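Local coordinates for toprim domain-containing protein (Geobacillus stearothermophilus, PDB 2I5R) that is a small protein of unknown function that binds magnesium through its Toprim domain, consistent with a role in metal-dependent nucleic acid chemistry, at residues A[57-62]-A[83-88]. Numbering follows the deposited sequence.
Sequences YLLADA and LYIDRA. With MG (magnesium ion), chain D.
Residues 57-62 and 83-87 run side by side in the same direction, 10° apart. A nearly straight hydrogen bond from Leu83 N to Leu58 O (2.9 Å) joins the two backbones. Farther along, the backbones separate and a water fills in for the direct bond, donating to Ala60 O and accepting from Ile85 N. Side chains close the contact on the face covered by helix 97-106, where Leu83 also touches Leu104. Leu83 CG stands beside the backbone N, anti to the carbonyl carbon (chi1 -60°), which brings methyl CD1 obliquely against Tyr57, 3.8 Å from the ring atom CD1. Tyr57 OH is held by Asp55. Leu59 reaches across with a single methyl, CD1, which lies 4.0 Å from Leu83 CB and equally near Ile85 CG2. Cutting Leu83 back to an alanine is likely to leave the Tyr57 ring without its methyl neighbour and open a gap there, with the touch on Leu104 weakened too. Near the far end, Ala62 CB rests on Arg87 CG at 3.8 Å. Asp61 turns away from this seam, and its OD2 binds magnesium at 2.1 Å, while OD1 accepts from Val92 N. Asp63, the second acid of the DxD pattern, and Glu91 complete the protein ligands; the pair thus illustrates how neighbouring parallel chains part beyond a Toprim sheet, with the acidic metal site just past the C-terminal end of one strand.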
loop_
_atom_site.group_PDB
_atom_site.type_symbol
_atom_site.label_atom_id
_atom_site.label_comp_id
_atom_site.label_asym_id
_atom_site.label_seq_id
_atom_site.Cartn_x
_atom_site.Cartn_y
_atom_site.Cartn_z
ATOM N N TYR A 57 -2.539 -5.094 1.856
ATOM C CA TYR A 57 -2.244 -3.905 2.681
ATOM C C TYR A 57 -2.694 -2.657 1.959
ATOM O O TYR A 57 -2.624 -2.604 0.734
ATOM C CB TYR A 57 -0.749 -3.775 2.954
ATOM C CG TYR A 57 -0.161 -4.972 3.636
ATOM C CD1 TYR A 57 0.094 -4.951 5.004
ATOM C CD2 TYR A 57 0.165 -6.115 2.913
ATOM C CE1 TYR A 57 0.631 -6.043 5.640
ATOM C CE2 TYR A 57 0.702 -7.230 3.540
ATOM C CZ TYR A 57 0.928 -7.188 4.904
ATOM O OH TYR A 57 1.489 -8.276 5.533
ATOM N N LEU A 58 -3.125 -1.655 2.729
ATOM C CA LEU A 58 -3.506 -0.356 2.170
ATOM C C LEU A 58 -2.618 0.716 2.769
ATOM O O LEU A 58 -2.586 0.871 3.993
ATOM C CB LEU A 58 -4.976 -0.015 2.515
ATOM C CG LEU A 58 -5.437 1.405 2.093
ATOM C CD1 LEU A 58 -5.512 1.546 0.568
ATOM C CD2 LEU A 58 -6.841 1.758 2.664
ATOM N N LEU A 59 -1.929 1.469 1.917
ATOM C CA LEU A 59 -1.045 2.534 2.372
ATOM C C LEU A 59 -1.551 3.852 1.764
ATOM O O LEU A 59 -1.398 4.087 0.562
ATOM C CB LEU A 59 0.403 2.237 1.986
ATOM C CG LEU A 59 1.420 3.357 2.252
ATOM C CD1 LEU A 59 1.552 3.647 3.750
ATOM C CD2 LEU A 59 2.749 2.969 1.657
ATOM N N ALA A 60 -2.174 4.671 2.609
ATOM C CA ALA A 60 -2.815 5.922 2.156
ATOM C C ALA A 60 -2.195 7.143 2.833
ATOM O O ALA A 60 -1.585 7.043 3.919
ATOM C CB ALA A 60 -4.327 5.882 2.443
ATOM N N ASP A 61 -2.387 8.313 2.230
ATOM C CA ASP A 61 -1.881 9.559 2.809
ATOM C C ASP A 61 -2.550 9.875 4.136
ATOM O O ASP A 61 -3.659 9.415 4.384
ATOM C CB ASP A 61 -2.158 10.754 1.891
ATOM C CG ASP A 61 -1.358 10.738 0.595
ATOM O OD1 ASP A 61 -0.399 9.950 0.428
ATOM O OD2 ASP A 61 -1.705 11.592 -0.263
ATOM N N ALA A 62 -1.870 10.678 4.966
ATOM C CA ALA A 62 -2.479 11.311 6.152
ATOM C C ALA A 62 -3.220 12.589 5.773
ATOM O O ALA A 62 -2.787 13.705 6.096
ATOM C CB ALA A 62 -1.411 11.606 7.221
ATOM N N LEU A 83 -1.584 0.350 6.681
ATOM C CA LEU A 83 -0.247 0.846 6.987
ATOM C C LEU A 83 -0.263 2.354 6.992
ATOM O O LEU A 83 -1.003 2.972 6.220
ATOM C CB LEU A 83 0.752 0.348 5.947
ATOM C CG LEU A 83 0.852 -1.186 5.884
ATOM C CD1 LEU A 83 1.902 -1.622 4.880
ATOM C CD2 LEU A 83 1.120 -1.785 7.269
ATOM N N TYR A 84 0.548 2.943 7.871
ATOM C CA TYR A 84 0.543 4.395 8.058
ATOM C C TYR A 84 1.939 4.985 7.977
ATOM O O TYR A 84 2.911 4.369 8.450
ATOM C CB TYR A 84 -0.075 4.782 9.410
ATOM C CG TYR A 84 -1.569 4.577 9.520
ATOM C CD1 TYR A 84 -2.464 5.636 9.315
ATOM C CD2 TYR A 84 -2.094 3.323 9.832
ATOM C CE1 TYR A 84 -3.859 5.436 9.432
ATOM C CE2 TYR A 84 -3.467 3.119 9.939
ATOM C CZ TYR A 84 -4.341 4.173 9.737
ATOM O OH TYR A 84 -5.693 3.953 9.849
ATOM N N ILE A 85 2.031 6.178 7.391
ATOM C CA ILE A 85 3.262 6.957 7.467
ATOM C C ILE A 85 3.088 7.982 8.593
ATOM O O ILE A 85 1.974 8.210 9.083
ATOM C CB ILE A 85 3.633 7.691 6.163
ATOM C CG1 ILE A 85 2.536 8.702 5.827
ATOM C CG2 ILE A 85 3.909 6.689 5.007
ATOM C CD1 ILE A 85 2.977 9.804 4.880
ATOM N N ASP A 86 4.193 8.593 8.991
ATOM C CA ASP A 86 4.191 9.600 10.050
ATOM C C ASP A 86 3.423 10.795 9.522
ATOM O O ASP A 86 3.683 11.274 8.405
ATOM C CB ASP A 86 5.637 9.998 10.377
ATOM C CG ASP A 86 5.760 10.817 11.672
ATOM O OD1 ASP A 86 5.004 11.778 11.874
ATOM O OD2 ASP A 86 6.637 10.499 12.496
ATOM N N ARG A 87 2.508 11.307 10.340
ATOM C CA ARG A 87 1.742 12.495 9.968
ATOM C C ARG A 87 2.610 13.716 9.666
ATOM O O ARG A 87 2.200 14.603 8.932
ATOM C CB ARG A 87 0.644 12.785 11.006
ATOM C CG ARG A 87 -0.442 11.704 10.938
ATOM C CD ARG A 87 -1.546 11.871 11.966
ATOM N NE ARG A 87 -2.568 10.864 11.686
ATOM C CZ ARG A 87 -2.831 9.816 12.464
ATOM N NH1 ARG A 87 -2.195 9.661 13.622
ATOM N NH2 ARG A 87 -3.748 8.930 12.090
ATOM N N ALA A 88 3.825 13.729 10.189
ATOM C CA ALA A 88 4.757 14.819 9.941
ATOM C C ALA A 88 5.139 14.931 8.469
ATOM O O ALA A 88 5.490 16.016 8.017
ATOM C CB ALA A 88 5.993 14.667 10.816
HETATM MG MG MG D . -3.071 13.145 -0.562
HETATM O O HOH W 1 -0.657 7.130 6.603
HETATM O O HOH W 2 -4.563 11.770 -0.453
HETATM O O HOH W 3 -4.466 14.517 -1.025
HETATM O O HOH W 4 -2.778 12.777 -2.684
#